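Local coordinates for protein DNA polymerase III subunit beta (Caulobacter crescentus, PDB 5WCE) that probably tethers DNA polymerases and other proteins to DNA as a ring-shaped homodimeric sliding clamp, giving replication its processivity, at residues His187-Ala192 / Lys371-Pro376; Asn164-His169 / Ala181-Gly186. All blocks are in the same frame, centred on the assembly; numbering follows the deposited sequence.

Interaction 1. Residues His187-Ala192 / Lys371-Pro376; sequences HRLALA and KYVLMP
The phenol ring of Tyr-372 leans obliquely against the small methyl of Ala-190, with CE1 of Tyr-372 3.6 Å from CB of Ala-190. Its CG sits beside its own backbone N (chi1 -59°), which swings the ring toward the neighbouring strand. The single methyl of Ala-190 lets the ring lie close against its strand; the buried hydroxyl is satisfied by the carbonyl of Lys-149. On the same face Arg-188 touches with its CB alone, 3.3 Å from Val-373 O, while its guanidinium runs off to salt bridges with Asp-185 and with Asp-339 of helix 334-343.

The other face is aliphatic. CD2 of Leu-189 meets CG2 of Val-373 at 4.0 Å, and Lys-371 CB comes within 4.3 Å of Leu-191 CB. Four backbone bonds join the Leu-189/Val-373 and Leu-191/Lys-371 pairs. One water donates to both Leu-189 O and Val-373 O; another links His-187 O to Met-375 N beyond the last bridge. This antiparallel seam joins the central and C-terminal domains into one continuous sheet, typical of beta sliding clamps; in other bacterial clamps the cleft at this junction receives the clamp-binding peptides of partner proteins, and probably does so here.

Interaction 2. Residues Asn164-His169 / Ala181-Gly186; sequences NGLYVH and AVATDG
Tyr-167 and Val-182 grip each other through two backbone hydrogen bonds. Tyr-167 N donates to Val-182 O at 2.9 Å, the donor lying in the carbonyl plane, and Val-182 N returns a bond of 3.0 Å to Tyr-167 O. That second oxygen is further occupied by a CA-H...O contact from Ala-181 CA, at 3.3 Å, and by a weak hydrogen bond from His-169 ND1. The imidazole reaches back because its CG stands between the backbone N and carbonyl carbon (chi1 61°), folding the ring over its own strand. NE2 of His-169 is bonded to the hydroxyl of Tyr-257, so each ring nitrogen has a partner, which probably restrains the ring's rotation. Where the strands diverge, a water spans Gly-165 O and Thr-184 N.

Packing spreads from this polar centre. CE2 of Tyr-167 lies 3.3 Å above the plane of the His-169 ring, over its centre, while CG2 of Val-182 comes in at that ring's edge, 3.9 Å from CE1. The Tyr-167 ring itself stacks with Phe-254. On the opposite face Leu-166 spreads its branches over two alanines: CD2 lies 4.0 Å from Ala-181 CB and CD1 3.8 Å from Ala-183 CB. The two methyls suit the broad leucine, which also packs on Ile-213 of helix 210-220. The whole is an antiparallel beta hairpin of the central domain, its sheet backed by a helix as in other DNA clamps.

In the fold
Strand 188-195 follows strand 176-184 in the chain and lies beside it in the sheet, so interactions 1 and 2 flank the seam between these two strands in one antiparallel sheet, their centres 11 Å apart. Probable hydrogen bonds stitch them together: Ala-190 N to Ala-183 O at 2.9 Å, and Ala-192 O to Ala-181 N at 2.8 Å. Val-182 of interaction 2 also packs on Leu-189 and Leu-191, continuing their aliphatic face. At the connecting turn His-187 N is hydrogen-bonded to Asp-185 OD1. Interaction 2 thus builds a hairpin inside the central domain, and interaction 1 extends its sheet into the C-terminal domain, beside the probable partner-binding cleft.

Interaction 1. Residues His187-Ala192 / Lys371-Pro376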
ATOM      1  N   HIS A 187      13.487 -23.657   4.844  1.00 28.60           N
ATOM      2  CA  HIS A 187      12.821 -24.149   3.625  1.00 28.01           C
ATOM      3  C   HIS A 187      13.649 -23.949   2.365  1.00 26.41           C
ATOM      4  O   HIS A 187      13.453 -24.622   1.338  1.00 25.67           O
ATOM      5  CB  HIS A 187      11.462 -23.463   3.461  1.00 29.25           C
ATOM      6  CG  HIS A 187      10.560 -23.598   4.649  1.00 31.04           C
ATOM      7  ND1 HIS A 187       9.825 -24.734   4.896  1.00 33.83           N
ATOM      8  CD2 HIS A 187      10.284 -22.745   5.662  1.00 32.28           C
ATOM      9  CE1 HIS A 187       9.117 -24.561   5.994  1.00 34.11           C
ATOM     10  NE2 HIS A 187       9.391 -23.369   6.490  1.00 32.62           N
ATOM     11  N   ARG A 188      14.565 -22.984   2.406  1.00 24.52           N
ATOM     12  CA  ARG A 188      15.417 -22.641   1.293  1.00 22.42           C
ATOM     13  C   ARG A 188      16.597 -21.822   1.845  1.00 21.51           C
ATOM     14  O   ARG A 188      16.565 -21.422   3.017  1.00 21.17           O
ATOM     15  CB  ARG A 188      14.658 -21.854   0.243  1.00 22.12           C
ATOM     16  CG  ARG A 188      13.496 -20.950   0.737  1.00 22.27           C
ATOM     17  CD  ARG A 188      14.012 -19.627   1.210  1.00 21.90           C
ATOM     18  NE  ARG A 188      12.949 -18.724   1.671  1.00 21.47           N
ATOM     19  CZ  ARG A 188      12.264 -17.897   0.905  1.00 20.49           C
ATOM     20  NH1 ARG A 188      12.433 -17.886  -0.418  1.00 19.45           N
ATOM     21  NH2 ARG A 188      11.343 -17.119   1.479  1.00 20.51           N
ATOM     22  N   LEU A 189      17.599 -21.639   1.017  1.00 19.68           N
ATOM     23  CA  LEU A 189      18.819 -20.991   1.421  1.00 19.79           C
ATOM     24  C   LEU A 189      19.312 -20.048   0.336  1.00 19.35           C
ATOM     25  O   LEU A 189      19.179 -20.290  -0.919  1.00 18.36           O
ATOM     26  CB  LEU A 189      19.861 -22.036   1.795  1.00 19.96           C
ATOM     27  CG  LEU A 189      21.252 -21.540   2.258  1.00 20.72           C
ATOM     28  CD1 LEU A 189      21.862 -22.456   3.307  1.00 21.65           C
ATOM     29  CD2 LEU A 189      22.216 -21.381   1.054  1.00 21.70           C
ATOM     30  N   ALA A 190      19.963 -18.991   0.791  1.00 18.11           N
ATOM     31  CA  ALA A 190      20.614 -18.030  -0.098  1.00 18.08           C
ATOM     32  C   ALA A 190      21.995 -17.719   0.402  1.00 18.84           C
ATOM     33  O   ALA A 190      22.202 -17.568   1.622  1.00 19.09           O
ATOM     34  CB  ALA A 190      19.813 -16.767  -0.206  1.00 18.19           C
ATOM     35  N   LEU A 191      22.951 -17.663  -0.526  1.00 18.75           N
ATOM     36  CA  LEU A 191      24.335 -17.421  -0.212  1.00 19.50           C
ATOM     37  C   LEU A 191      24.863 -16.375  -1.201  1.00 19.95           C
ATOM     38  O   LEU A 191      24.613 -16.479  -2.430  1.00 19.41           O
ATOM     39  CB  LEU A 191      25.123 -18.731  -0.282  1.00 20.27           C
ATOM     40  CG  LEU A 191      26.645 -18.698  -0.055  1.00 21.15           C
ATOM     41  CD1 LEU A 191      27.179 -20.057   0.347  1.00 22.21           C
ATOM     42  CD2 LEU A 191      27.463 -18.162  -1.217  1.00 22.24           C
ATOM     43  N   ALA A 192      25.581 -15.369  -0.683  1.00 19.58           N
ATOM     44  CA  ALA A 192      26.271 -14.402  -1.513  1.00 19.87           C
ATOM     45  C   ALA A 192      27.598 -14.052  -0.894  1.00 21.49           C
ATOM     46  O   ALA A 192      27.740 -14.023   0.345  1.00 21.05           O
ATOM     47  CB  ALA A 192      25.429 -13.173  -1.732  1.00 18.94           C
ATOM     48  N   LYS A 371      24.868 -18.571  -4.506  1.00 19.00           N
ATOM     49  CA  LYS A 371      24.295 -19.921  -4.601  1.00 19.61           C
ATOM     50  C   LYS A 371      22.914 -19.887  -3.990  1.00 19.32           C
ATOM     51  O   LYS A 371      22.711 -19.297  -2.903  1.00 18.45           O
ATOM     52  CB  LYS A 371      25.182 -20.974  -3.894  1.00 20.57           C
ATOM     53  CG  LYS A 371      26.531 -21.171  -4.546  1.00 22.28           C
ATOM     54  CD  LYS A 371      27.366 -22.219  -3.795  1.00 24.44           C
ATOM     55  CE  LYS A 371      28.777 -22.444  -4.362  0.50 25.11           C
ATOM     56  NZ  LYS A 371      29.783 -21.494  -3.820  0.50 25.62           N
ATOM     57  N   TYR A 372      21.949 -20.565  -4.638  1.00 18.46           N
ATOM     58  CA  TYR A 372      20.632 -20.770  -4.036  1.00 17.69           C
ATOM     59  C   TYR A 372      20.319 -22.280  -3.919  1.00 17.76           C
ATOM     60  O   TYR A 372      20.717 -23.091  -4.774  1.00 16.56           O
ATOM     61  CB  TYR A 372      19.549 -20.074  -4.815  1.00 17.70           C
ATOM     62  CG  TYR A 372      19.843 -18.604  -4.879  1.00 18.73           C
ATOM     63  CD1 TYR A 372      19.547 -17.778  -3.796  1.00 19.08           C
ATOM     64  CD2 TYR A 372      20.499 -18.063  -5.965  1.00 18.37           C
ATOM     65  CE1 TYR A 372      19.895 -16.425  -3.838  1.00 18.80           C
ATOM     66  CE2 TYR A 372      20.881 -16.724  -5.978  1.00 19.44           C
ATOM     67  CZ  TYR A 372      20.544 -15.930  -4.885  1.00 19.59           C
ATOM     68  OH  TYR A 372      20.882 -14.566  -4.873  1.00 21.90           O
ATOM     69  N   VAL A 373      19.676 -22.617  -2.825  1.00 17.99           N
ATOM     70  CA  VAL A 373      19.276 -23.977  -2.542  1.00 19.05           C
ATOM     71  C   VAL A 373      17.739 -23.956  -2.334  1.00 18.58           C
ATOM     72  O   VAL A 373      17.189 -23.137  -1.536  1.00 18.27           O
ATOM     73  CB  VAL A 373      19.969 -24.608  -1.328  1.00 19.90           C
ATOM     74  CG1 VAL A 373      19.613 -26.082  -1.214  1.00 20.67           C
ATOM     75  CG2 VAL A 373      21.485 -24.489  -1.429  1.00 20.87           C
ATOM     76  N   LEU A 374      17.077 -24.838  -3.078  1.00 18.67           N
ATOM     77  CA  LEU A 374      15.646 -25.132  -2.931  1.00 19.44           C
ATOM     78  C   LEU A 374      15.462 -26.547  -2.425  1.00 19.49           C
ATOM     79  O   LEU A 374      16.137 -27.459  -2.911  1.00 18.60           O
ATOM     80  CB  LEU A 374      14.914 -25.020  -4.262  1.00 20.18           C
ATOM     81  CG  LEU A 374      14.894 -23.603  -4.850  1.00 21.00           C
ATOM     82  CD1 LEU A 374      14.542 -23.635  -6.339  1.00 21.67           C
ATOM     83  CD2 LEU A 374      13.976 -22.726  -4.044  1.00 21.83           C
ATOM     84  N   MET A 375      14.552 -26.670  -1.451  1.00 19.94           N
ATOM     85  CA  MET A 375      14.242 -27.946  -0.851  0.60 21.47           C
ATOM     86  C   MET A 375      12.963 -28.484  -1.505  1.00 21.01           C
ATOM     87  O   MET A 375      11.968 -27.786  -1.601  1.00 19.31           O
ATOM     88  CB  MET A 375      14.093 -27.784   0.643  0.60 23.50           C
ATOM     89  CG  MET A 375      15.337 -27.120   1.277  0.60 25.00           C
ATOM     90  SD  MET A 375      16.845 -28.064   0.964  0.60 28.31           S
ATOM     91  CE  MET A 375      16.379 -29.511   1.907  0.60 29.56           C
ATOM     92  N   PRO A 376      13.005 -29.720  -1.985  1.00 22.44           N
ATOM     93  CA  PRO A 376      11.814 -30.205  -2.666  1.00 21.95           C
ATOM     94  C   PRO A 376      10.738 -30.657  -1.724  1.00 22.53           C
ATOM     95  O   PRO A 376      10.958 -30.852  -0.532  1.00 21.17           O
ATOM     96  CB  PRO A 376      12.346 -31.360  -3.512  1.00 23.48           C
ATOM     97  CG  PRO A 376      13.409 -31.954  -2.646  1.00 24.35           C
ATOM     98  CD  PRO A 376      14.068 -30.751  -1.987  1.00 22.99           C
TER
HETATM   99  O   HOH W   1      12.642 -24.660  -1.227  1.00 21.60           O
HETATM  100  O   HOH W   2      16.748 -20.546  -2.238  1.00 19.07           O

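Interaction 2. Residues Asn164-His169 / Ala181-Gly186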
ATOM      1  N   ASN A 164      16.586 -16.416  12.211  1.00 27.99           N
ATOM      2  CA  ASN A 164      15.944 -15.134  12.018  1.00 27.59           C
ATOM      3  C   ASN A 164      16.989 -14.030  11.845  1.00 24.44           C
ATOM      4  O   ASN A 164      16.749 -12.904  12.216  1.00 22.85           O
ATOM      5  CB  ASN A 164      14.976 -14.795  13.181  1.00 30.04           C
ATOM      6  CG  ASN A 164      14.001 -15.940  13.479  1.00 32.92           C
ATOM      7  OD1 ASN A 164      13.753 -16.794  12.625  1.00 33.81           O
ATOM      8  ND2 ASN A 164      13.497 -15.992  14.706  1.00 33.04           N
ATOM      9  N   GLY A 165      18.138 -14.352  11.259  1.00 22.90           N
ATOM     10  CA  GLY A 165      19.073 -13.320  10.849  1.00 22.01           C
ATOM     11  C   GLY A 165      20.031 -13.822   9.784  1.00 22.24           C
ATOM     12  O   GLY A 165      19.905 -14.957   9.308  1.00 23.41           O
ATOM     13  N   LEU A 166      20.976 -12.966   9.422  1.00 20.30           N
ATOM     14  CA  LEU A 166      21.853 -13.181   8.281  1.00 19.34           C
ATOM     15  C   LEU A 166      23.224 -13.539   8.811  1.00 20.72           C
ATOM     16  O   LEU A 166      23.785 -12.774   9.601  1.00 19.93           O
ATOM     17  CB  LEU A 166      21.893 -11.911   7.432  1.00 19.10           C
ATOM     18  CG  LEU A 166      22.738 -11.987   6.137  1.00 18.67           C
ATOM     19  CD1 LEU A 166      22.048 -12.918   5.152  1.00 18.85           C
ATOM     20  CD2 LEU A 166      22.882 -10.594   5.548  1.00 18.29           C
ATOM     21  N   TYR A 167      23.727 -14.722   8.451  1.00 20.35           N
ATOM     22  CA  TYR A 167      24.993 -15.190   8.983  1.00 21.35           C
ATOM     23  C   TYR A 167      26.144 -14.588   8.179  1.00 21.63           C
ATOM     24  O   TYR A 167      26.348 -14.949   7.002  1.00 21.13           O
ATOM     25  CB  TYR A 167      25.069 -16.717   8.990  1.00 22.00           C
ATOM     26  CG  TYR A 167      26.333 -17.283   9.575  1.00 23.23           C
ATOM     27  CD1 TYR A 167      26.796 -16.869  10.821  1.00 24.91           C
ATOM     28  CD2 TYR A 167      27.062 -18.260   8.910  1.00 24.13           C
ATOM     29  CE1 TYR A 167      27.945 -17.398  11.369  1.00 25.81           C
ATOM     30  CE2 TYR A 167      28.225 -18.803   9.440  1.00 25.84           C
ATOM     31  CZ  TYR A 167      28.664 -18.368  10.652  1.00 26.71           C
ATOM     32  OH  TYR A 167      29.794 -18.914  11.185  1.00 29.14           O
ATOM     33  N   VAL A 168      26.884 -13.668   8.805  1.00 21.70           N
ATOM     34  CA  VAL A 168      27.961 -12.937   8.156  1.00 21.59           C
ATOM     35  C   VAL A 168      29.264 -13.457   8.696  1.00 23.84           C
ATOM     36  O   VAL A 168      29.474 -13.457   9.888  1.00 23.00           O
ATOM     37  CB  VAL A 168      27.817 -11.413   8.314  1.00 20.84           C
ATOM     38  CG1 VAL A 168      28.999 -10.713   7.671  1.00 21.15           C
ATOM     39  CG2 VAL A 168      26.497 -10.958   7.767  1.00 19.34           C
ATOM     40  N   HIS A 169      30.104 -13.988   7.803  1.00 24.29           N
ATOM     41  CA  HIS A 169      31.323 -14.641   8.141  1.00 27.17           C
ATOM     42  C   HIS A 169      32.313 -14.696   6.973  1.00 28.66           C
ATOM     43  O   HIS A 169      31.954 -14.399   5.832  1.00 27.82           O
ATOM     44  CB  HIS A 169      31.065 -16.086   8.608  1.00 28.78           C
ATOM     45  CG  HIS A 169      30.418 -16.959   7.565  1.00 29.90           C
ATOM     46  ND1 HIS A 169      29.198 -16.658   6.986  1.00 30.00           N
ATOM     47  CD2 HIS A 169      30.826 -18.120   7.002  1.00 31.45           C
ATOM     48  CE1 HIS A 169      28.895 -17.599   6.101  1.00 31.17           C
ATOM     49  NE2 HIS A 169      29.861 -18.501   6.103  1.00 29.96           N
ATOM     50  N   ALA A 181      27.623 -13.929   3.180  1.00 19.29           N
ATOM     51  CA  ALA A 181      26.361 -13.822   3.871  1.00 18.42           C
ATOM     52  C   ALA A 181      25.491 -15.027   3.487  1.00 18.44           C
ATOM     53  O   ALA A 181      25.338 -15.317   2.285  1.00 18.81           O
ATOM     54  CB  ALA A 181      25.674 -12.530   3.505  1.00 17.62           C
ATOM     55  N   VAL A 182      24.966 -15.718   4.489  1.00 18.37           N
ATOM     56  CA  VAL A 182      24.078 -16.887   4.280  1.00 18.72           C
ATOM     57  C   VAL A 182      22.777 -16.674   5.064  1.00 19.35           C
ATOM     58  O   VAL A 182      22.801 -16.278   6.241  1.00 18.90           O
ATOM     59  CB  VAL A 182      24.698 -18.210   4.714  1.00 19.54           C
ATOM     60  CG1 VAL A 182      23.668 -19.336   4.647  1.00 19.39           C
ATOM     61  CG2 VAL A 182      25.886 -18.558   3.842  1.00 20.41           C
ATOM     62  N   ALA A 183      21.647 -16.864   4.381  1.00 18.69           N
ATOM     63  CA  ALA A 183      20.324 -16.776   5.008  1.00 19.34           C
ATOM     64  C   ALA A 183      19.582 -18.077   4.730  1.00 20.11           C
ATOM     65  O   ALA A 183      19.657 -18.617   3.618  1.00 20.34           O
ATOM     66  CB  ALA A 183      19.534 -15.618   4.439  1.00 18.72           C
ATOM     67  N   THR A 184      18.898 -18.574   5.716  1.00 21.09           N
ATOM     68  CA  THR A 184      17.974 -19.706   5.547  1.00 21.82           C
ATOM     69  C   THR A 184      16.826 -19.630   6.576  1.00 23.65           C
ATOM     70  O   THR A 184      17.006 -19.221   7.732  1.00 24.74           O
ATOM     71  CB  THR A 184      18.691 -21.061   5.604  1.00 22.12           C
ATOM     72  OG1 THR A 184      17.754 -22.110   5.314  1.00 23.05           O
ATOM     73  CG2 THR A 184      19.386 -21.330   6.900  1.00 23.44           C
ATOM     74  N   ASP A 185      15.663 -20.081   6.147  1.00 24.22           N
ATOM     75  CA  ASP A 185      14.471 -20.139   6.997  1.00 24.54           C
ATOM     76  C   ASP A 185      14.034 -21.559   7.229  1.00 27.00           C
ATOM     77  O   ASP A 185      12.924 -21.788   7.662  1.00 28.60           O
ATOM     78  CB  ASP A 185      13.340 -19.330   6.331  1.00 23.62           C
ATOM     79  CG  ASP A 185      12.934 -19.873   4.983  1.00 21.79           C
ATOM     80  OD1 ASP A 185      13.506 -20.898   4.527  1.00 21.16           O
ATOM     81  OD2 ASP A 185      12.027 -19.270   4.396  1.00 21.05           O
ATOM     82  N   GLY A 186      14.912 -22.510   6.947  1.00 27.12           N
ATOM     83  CA  GLY A 186      14.574 -23.899   7.037  1.00 29.29           C
ATOM     84  C   GLY A 186      13.917 -24.490   5.797  1.00 29.51           C
ATOM     85  O   GLY A 186      13.805 -25.703   5.705  1.00 30.10           O
TER
HETATM   86  O   HOH W   3      18.875 -17.105   8.091  1.00 20.97           O